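Local coordinates for protein S.cerevisiae chromosome XVI reading frame ORF YPL253c (Saccharomyces cerevisiae, PDB 2O0A) that pairs with the minus-end-directed motor Kar3, recruits it to microtubules and the spindle pole body, and binds microtubules through a kinesin-like domain that lacks a nucleotide-binding site, at residues 74-77 with 78-82; 119-122 with 123-127; 228-231 with 232-235. One frame throughout, in Å; residues are numbered along the deposited sequence.

Interaction 1: residues 74-77 with 78-82; sequences KFFT and QEYSV
Gln78 N donates to Lys74 O at 2.8 Å as in a regular helix, but the turns that follow widen, and Phe75 O accepts from both Glu79 N and Tyr80 N. The second of these bonds, 3.0 Å from Tyr80 N to Phe75 O, spans five residues, as in a pi-type turn. It runs nearly straight out from the carbonyl, whereas Glu79 N sits above the carbonyl plane. The buried side carries three rings. Phe76 turns the edge of its ring to the face of Tyr80 in an offset edge-to-face pair, with planes at 87° and Phe76 CD1 3.5 Å from Tyr80 CD2. With chi1 at 179°, the Tyr80 ring stands alongside Phe76, and both side chains point the same way. Phe75 lays its CE2 against Tyr80 CB at 3.8 Å, while its CD1 meets Glu79 CB. The Lys74 chain slants across the Gln78 amide, with Lys74 CD 3.4 Å from Gln78 OE1. In its own plane, that amide gives an almost straight bond of 2.9 Å from Gln78 NE2 to Glu79 OE2. Glu79 OE1 pairs with Arg13 of helix 4-23, so both carboxylate oxygens are held. Ser81 OG donates to Thr77 O at 2.7 Å. Phe76 packs on helix 105-116, and Phe75 meets Tyr31 of the central sheet. The arrangement is that of an amphipathic helix with a pi bulge, flanking the central sheet of a kinesin motor-like fold.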
loop_
_atom_site.group_PDB
_atom_site.type_symbol
_atom_site.label_atom_id
_atom_site.label_comp_id
_atom_site.label_asym_id
_atom_site.label_seq_id
_atom_site.Cartn_x
_atom_site.Cartn_y
_atom_site.Cartn_z
ATOM N N LYS A 74 6.190 -11.395 6.171
ATOM C CA LYS A 74 5.421 -12.437 5.477
ATOM C C LYS A 74 4.300 -11.853 4.615
ATOM O O LYS A 74 3.979 -12.377 3.537
ATOM C CB LYS A 74 4.853 -13.441 6.489
ATOM C CG LYS A 74 4.214 -14.644 5.829
ATOM C CD LYS A 74 3.917 -15.748 6.834
ATOM C CE LYS A 74 5.197 -16.459 7.238
ATOM N NZ LYS A 74 5.842 -17.175 6.099
ATOM N N PHE A 75 3.720 -10.742 5.069
ATOM C CA PHE A 75 2.735 -10.045 4.229
ATOM C C PHE A 75 3.341 -9.779 2.851
ATOM O O PHE A 75 2.733 -10.061 1.831
ATOM C CB PHE A 75 2.232 -8.722 4.834
ATOM C CG PHE A 75 1.434 -7.918 3.851
ATOM C CD1 PHE A 75 0.106 -8.239 3.595
ATOM C CD2 PHE A 75 2.025 -6.881 3.129
ATOM C CE1 PHE A 75 -0.628 -7.529 2.645
ATOM C CE2 PHE A 75 1.301 -6.167 2.178
ATOM C CZ PHE A 75 -0.033 -6.500 1.941
ATOM N N PHE A 76 4.542 -9.229 2.827
ATOM C CA PHE A 76 5.128 -8.896 1.544
ATOM C C PHE A 76 5.507 -10.113 0.719
ATOM O O PHE A 76 5.178 -10.175 -0.465
ATOM C CB PHE A 76 6.285 -7.914 1.748
ATOM C CG PHE A 76 5.797 -6.547 2.088
ATOM C CD1 PHE A 76 5.077 -5.818 1.152
ATOM C CD2 PHE A 76 5.943 -6.032 3.370
ATOM C CE1 PHE A 76 4.548 -4.574 1.463
ATOM C CE2 PHE A 76 5.421 -4.778 3.679
ATOM C CZ PHE A 76 4.723 -4.054 2.719
ATOM N N THR A 77 6.155 -11.094 1.340
ATOM C CA THR A 77 6.593 -12.282 0.582
ATOM C C THR A 77 5.451 -13.208 0.147
ATOM O O THR A 77 5.508 -13.811 -0.931
ATOM C CB THR A 77 7.658 -13.094 1.356
ATOM O OG1 THR A 77 7.127 -13.529 2.611
ATOM C CG2 THR A 77 8.865 -12.243 1.637
ATOM N N GLN A 78 4.423 -13.323 0.984
ATOM C CA GLN A 78 3.330 -14.276 0.771
ATOM C C GLN A 78 2.102 -13.646 0.124
ATOM O O GLN A 78 1.485 -14.227 -0.773
ATOM C CB GLN A 78 2.969 -14.911 2.121
ATOM C CG GLN A 78 1.758 -15.829 2.167
ATOM C CD GLN A 78 1.587 -16.403 3.563
ATOM O OE1 GLN A 78 2.456 -17.135 4.057
ATOM N NE2 GLN A 78 0.489 -16.060 4.212
ATOM N N GLU A 79 1.725 -12.471 0.602
ATOM C CA GLU A 79 0.427 -11.916 0.242
ATOM C C GLU A 79 0.505 -10.875 -0.857
ATOM O O GLU A 79 -0.436 -10.741 -1.637
ATOM C CB GLU A 79 -0.252 -11.290 1.468
ATOM C CG GLU A 79 -0.535 -12.283 2.630
ATOM C CD GLU A 79 -1.503 -13.399 2.237
ATOM O OE1 GLU A 79 -2.279 -13.224 1.271
ATOM O OE2 GLU A 79 -1.479 -14.447 2.928
ATOM N N TYR A 80 1.628 -10.150 -0.914
ATOM C CA TYR A 80 1.770 -9.015 -1.828
ATOM C C TYR A 80 2.624 -9.327 -3.064
ATOM O O TYR A 80 2.435 -8.702 -4.116
ATOM C CB TYR A 80 2.395 -7.862 -1.030
ATOM C CG TYR A 80 2.642 -6.602 -1.803
ATOM C CD1 TYR A 80 1.595 -5.742 -2.135
ATOM C CD2 TYR A 80 3.942 -6.244 -2.167
ATOM C CE1 TYR A 80 1.835 -4.574 -2.826
ATOM C CE2 TYR A 80 4.179 -5.071 -2.854
ATOM C CZ TYR A 80 3.137 -4.250 -3.172
ATOM O OH TYR A 80 3.405 -3.100 -3.866
ATOM N N SER A 81 3.519 -10.297 -2.941
ATOM C CA SER A 81 4.551 -10.510 -3.964
ATOM C C SER A 81 4.020 -10.903 -5.348
ATOM O O SER A 81 4.615 -10.538 -6.356
ATOM C CB SER A 81 5.591 -11.533 -3.495
ATOM O OG SER A 81 5.010 -12.809 -3.411
ATOM N N VAL A 82 2.914 -11.638 -5.422
ATOM C CA VAL A 82 2.362 -11.987 -6.738
ATOM C C VAL A 82 1.929 -10.739 -7.540
ATOM O O VAL A 82 2.253 -10.593 -8.730
ATOM C CB VAL A 82 1.203 -13.005 -6.614
ATOM C CG1 VAL A 82 0.595 -13.277 -7.973
ATOM C CG2 VAL A 82 1.693 -14.304 -5.958
#

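Interaction 2: residues 119-122 with 123-127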
loop_
_atom_site.group_PDB
_atom_site.type_symbol
_atom_site.label_atom_id
_atom_site.label_comp_id
_atom_site.label_asym_id
_atom_site.label_seq_id
_atom_site.Cartn_x
_atom_site.Cartn_y
_atom_site.Cartn_z
ATOM N N ASP A 119 20.070 -8.916 -0.961
ATOM C CA ASP A 119 19.834 -10.285 -1.425
ATOM C C ASP A 119 18.473 -10.526 -2.105
ATOM O O ASP A 119 18.072 -11.670 -2.340
ATOM C CB ASP A 119 20.093 -11.289 -0.284
ATOM C CG ASP A 119 19.109 -11.152 0.874
ATOM O OD1 ASP A 119 18.400 -10.131 0.947
ATOM O OD2 ASP A 119 19.046 -12.073 1.723
ATOM N N THR A 120 17.763 -9.462 -2.455
ATOM C CA THR A 120 16.483 -9.673 -3.125
ATOM C C THR A 120 16.667 -9.888 -4.611
ATOM O O THR A 120 17.661 -9.442 -5.214
ATOM C CB THR A 120 15.479 -8.519 -2.899
ATOM O OG1 THR A 120 15.919 -7.371 -3.631
ATOM C CG2 THR A 120 15.347 -8.190 -1.420
ATOM N N ILE A 121 15.699 -10.573 -5.202
ATOM C CA ILE A 121 15.698 -10.776 -6.623
ATOM C C ILE A 121 15.584 -9.432 -7.342
ATOM O O ILE A 121 16.088 -9.265 -8.449
ATOM C CB ILE A 121 14.586 -11.748 -7.076
ATOM C CG1 ILE A 121 14.755 -12.109 -8.561
ATOM C CG2 ILE A 121 13.204 -11.188 -6.766
ATOM C CD1 ILE A 121 16.140 -12.688 -8.911
ATOM N N TYR A 122 14.954 -8.459 -6.685
ATOM C CA TYR A 122 14.719 -7.159 -7.321
ATOM C C TYR A 122 16.014 -6.403 -7.483
ATOM O O TYR A 122 16.223 -5.771 -8.516
ATOM C CB TYR A 122 13.649 -6.350 -6.552
ATOM C CG TYR A 122 12.483 -7.246 -6.269
ATOM C CD1 TYR A 122 11.736 -7.798 -7.317
ATOM C CD2 TYR A 122 12.180 -7.636 -4.966
ATOM C CE1 TYR A 122 10.692 -8.680 -7.073
ATOM C CE2 TYR A 122 11.126 -8.527 -4.715
ATOM C CZ TYR A 122 10.393 -9.036 -5.769
ATOM O OH TYR A 122 9.386 -9.930 -5.517
ATOM N N GLN A 123 16.903 -6.514 -6.495
ATOM C CA GLN A 123 18.256 -5.937 -6.604
ATOM C C GLN A 123 19.095 -6.613 -7.694
ATOM O O GLN A 123 19.979 -5.980 -8.278
ATOM C CB GLN A 123 18.978 -6.006 -5.258
ATOM C CG GLN A 123 18.506 -4.987 -4.226
ATOM C CD GLN A 123 18.993 -3.569 -4.533
ATOM O OE1 GLN A 123 19.454 -3.284 -5.649
ATOM N NE2 GLN A 123 18.903 -2.686 -3.552
ATOM N N LYS A 124 18.819 -7.883 -7.985
ATOM C CA LYS A 124 19.559 -8.571 -9.058
ATOM C C LYS A 124 19.207 -8.053 -10.434
ATOM O O LYS A 124 20.065 -7.999 -11.322
ATOM C CB LYS A 124 19.340 -10.080 -9.003
ATOM C CG LYS A 124 19.870 -10.680 -7.728
ATOM C CD LYS A 124 19.729 -12.191 -7.717
ATOM C CE LYS A 124 19.816 -12.748 -6.302
ATOM N NZ LYS A 124 21.048 -12.321 -5.581
ATOM N N GLN A 125 17.952 -7.647 -10.588
ATOM C CA GLN A 125 17.386 -7.273 -11.869
ATOM C C GLN A 125 17.346 -5.762 -12.114
ATOM O O GLN A 125 17.258 -5.336 -13.268
ATOM C CB GLN A 125 15.969 -7.823 -11.985
ATOM C CG GLN A 125 15.815 -9.328 -11.794
ATOM C CD GLN A 125 14.351 -9.706 -11.680
ATOM O OE1 GLN A 125 13.739 -9.571 -10.619
ATOM N NE2 GLN A 125 13.774 -10.147 -12.783
ATOM N N TYR A 126 17.383 -4.977 -11.042
ATOM C CA TYR A 126 17.148 -3.526 -11.136
ATOM C C TYR A 126 18.083 -2.734 -10.256
ATOM O O TYR A 126 18.500 -3.208 -9.187
ATOM C CB TYR A 126 15.722 -3.172 -10.671
ATOM C CG TYR A 126 14.632 -3.884 -11.416
ATOM C CD1 TYR A 126 14.137 -3.383 -12.619
ATOM C CD2 TYR A 126 14.073 -5.063 -10.901
ATOM C CE1 TYR A 126 13.130 -4.048 -13.314
ATOM C CE2 TYR A 126 13.058 -5.713 -11.562
ATOM C CZ TYR A 126 12.599 -5.221 -12.776
ATOM O OH TYR A 126 11.592 -5.891 -13.439
ATOM N N VAL A 127 18.370 -1.501 -10.686
ATOM C CA VAL A 127 18.865 -0.497 -9.744
ATOM C C VAL A 127 17.633 0.230 -9.196
ATOM O O VAL A 127 16.730 0.609 -9.945
ATOM C CB VAL A 127 19.835 0.505 -10.393
ATOM C CG1 VAL A 127 20.210 1.618 -9.412
ATOM C CG2 VAL A 127 21.111 -0.219 -10.820
HETATM O O HOH W 1 20.336 -9.707 -4.804
#
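Thr120 and Gln123 meet obliquely at the start of a short helix. Thr120 OG1 lies between its own backbone N and carbonyl carbon (chi1 71°), and from there it accepts from Gln123 N at 3.1 Å. This is an N-cap bond. Leu115 O is a further partner of the same hydroxyl, and Gln123 NE2 bonds to Ala116 O and Ile174 O. Ile121 and Lys124 cross at about a right angle, with Ile121 CD1 3.8 Å from Lys124 CD. The lysine chain runs back toward the start of the helix. A water accepts from Lys124 NZ at 2.8 Å and donates to Thr120 O at 2.7 Å. Ile121 also places its CG2 over the centre of one face of the Tyr122 ring. The hydroxyl of that ring bonds to Asp85 of helix 72-89. At the far end, the Tyr126 ring turns its edge to Tyr122 O, with CD2 3.3 Å from that oxygen. Tyr122 O also accepts from Gln125 N, well above the carbonyl plane, and weakly from Tyr126 N at 2.9 Å. The N-terminal end is thus capped by a side chain, the C-terminal end held by poorly aligned backbone bonds. The ammonium group probably acts on the Thr120 carbonyl through the water.

Interaction 3: residues 228-231 with 232-235; sequences LNNL and KSIE
Ile234 and Asn230 meet in the tight part of this contact, the first turn of helix 231-243, just after strand 221-228. With its CG1 anti to the carbonyl carbon (chi1 -67°), Ile234 brings that atom back over the turn, 3.4 Å from Asn230 O. Two backbone bonds close the turn: Ile234 N to Asn230 O at 3.1 Å and Glu235 N to Leu231 O at 2.9 Å. Both are fairly straight. Glu235 lies close along Leu231, with its CG 3.2 Å from Leu231 O and its OE2 3.5 Å from Leu231 CD2. The Glu235 chain is extended beyond CG, and its side chain also touches Lys278. Leu279 of helix 276-289 packs on both Leu231 and Ile234. Ser233 is buried too, and its OG bonds to Gly197 O. Leu228 makes a looser apolar touch from the strand side. Its CB is 4.2 Å from Ile234 CG1, and its CD2 is 3.9 Å from Ser233 CB. The solvent side is left to Lys232, which is exposed. Beyond CB its bent chain leaves the contact. The arrangement is the N-terminal turn of a helix, with Asn230 at the N-cap, where a strand of the central sheet of the motor-like fold passes into a flanking helix.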
loop_
_atom_site.group_PDB
_atom_site.type_symbol
_atom_site.label_atom_id
_atom_site.label_comp_id
_atom_site.label_asym_id
_atom_site.label_seq_id
_atom_site.Cartn_x
_atom_site.Cartn_y
_atom_site.Cartn_z
ATOM N N LEU A 228 -1.625 6.610 4.546
ATOM C CA LEU A 228 -2.650 7.436 5.160
ATOM C C LEU A 228 -2.847 6.851 6.551
ATOM O O LEU A 228 -3.608 5.920 6.719
ATOM C CB LEU A 228 -3.930 7.391 4.330
ATOM C CG LEU A 228 -3.842 8.048 2.949
ATOM C CD1 LEU A 228 -4.920 7.545 2.040
ATOM C CD2 LEU A 228 -3.866 9.583 3.095
ATOM N N ASN A 229 -2.126 7.385 7.535
ATOM C CA ASN A 229 -1.891 6.623 8.775
ATOM C C ASN A 229 -2.579 7.187 10.022
ATOM O O ASN A 229 -2.218 6.838 11.155
ATOM C CB ASN A 229 -0.387 6.407 9.026
ATOM C CG ASN A 229 0.268 5.417 8.039
ATOM O OD1 ASN A 229 -0.382 4.851 7.133
ATOM N ND2 ASN A 229 1.568 5.211 8.222
ATOM N N ASN A 230 -3.575 8.035 9.800
ATOM C CA ASN A 230 -4.509 8.430 10.859
ATOM C C ASN A 230 -5.905 8.689 10.285
ATOM O O ASN A 230 -6.053 8.825 9.065
ATOM C CB ASN A 230 -3.958 9.608 11.681
ATOM C CG ASN A 230 -3.559 10.794 10.827
ATOM O OD1 ASN A 230 -2.450 11.320 10.968
ATOM N ND2 ASN A 230 -4.461 11.241 9.956
ATOM N N LEU A 231 -6.929 8.717 11.147
ATOM C CA LEU A 231 -8.317 8.796 10.662
ATOM C C LEU A 231 -8.580 10.054 9.854
ATOM O O LEU A 231 -9.275 10.002 8.838
ATOM C CB LEU A 231 -9.354 8.687 11.798
ATOM C CG LEU A 231 -10.813 8.648 11.304
ATOM C CD1 LEU A 231 -11.144 7.362 10.541
ATOM C CD2 LEU A 231 -11.805 8.844 12.444
ATOM N N LYS A 232 -8.021 11.177 10.294
ATOM C CA LYS A 232 -8.203 12.429 9.565
ATOM C C LYS A 232 -7.717 12.309 8.124
ATOM O O LYS A 232 -8.430 12.701 7.200
ATOM C CB LYS A 232 -7.501 13.590 10.262
ATOM C CG LYS A 232 -8.428 14.445 11.121
ATOM C CD LYS A 232 -7.772 15.774 11.489
ATOM C CE LYS A 232 -8.165 16.903 10.536
ATOM N NZ LYS A 232 -7.505 16.816 9.203
ATOM N N SER A 233 -6.530 11.719 7.949
ATOM C CA SER A 233 -5.944 11.539 6.621
ATOM C C SER A 233 -6.840 10.632 5.778
ATOM O O SER A 233 -7.118 10.922 4.618
ATOM C CB SER A 233 -4.523 10.956 6.722
ATOM O OG SER A 233 -3.659 11.803 7.481
ATOM N N ILE A 234 -7.314 9.542 6.381
ATOM C CA ILE A 234 -8.191 8.598 5.689
ATOM C C ILE A 234 -9.497 9.260 5.232
ATOM O O ILE A 234 -10.012 8.966 4.153
ATOM C CB ILE A 234 -8.481 7.376 6.577
ATOM C CG1 ILE A 234 -7.198 6.560 6.774
ATOM C CG2 ILE A 234 -9.589 6.521 5.986
ATOM C CD1 ILE A 234 -7.251 5.600 7.951
ATOM N N GLU A 235 -10.023 10.139 6.083
ATOM C CA GLU A 235 -11.255 10.854 5.793
ATOM C C GLU A 235 -11.073 11.871 4.682
ATOM O O GLU A 235 -11.976 12.066 3.862
ATOM C CB GLU A 235 -11.772 11.540 7.048
ATOM C CG GLU A 235 -12.340 10.578 8.064
ATOM C CD GLU A 235 -12.748 11.275 9.344
ATOM O OE1 GLU A 235 -12.236 12.387 9.620
ATOM O OE2 GLU A 235 -13.568 10.692 10.082
#

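The three contacts follow one another along the chain, each within a single continuous stretch. Interaction 1 lies within helix 72-89. Interaction 2 spans the short helix 121-125 and the start of strand 126-136. Interaction 3 joins strand 221-228 to helix 231-243. The centres of interactions 1 and 2 are about 16 Å apart and their nearest atoms about 5 Å, and side chains of 119-127 bridge to helix 72-89. Interaction 3 lies across the centre of the chain. Its centre is about 24 Å from that of interaction 1 and about 33 Å from that of interaction 2. Interactions 2 and 3 sit at ends of strands of one mixed sheet, and the helix of interaction 1 packs against it, consistent with the kinesin motor fold.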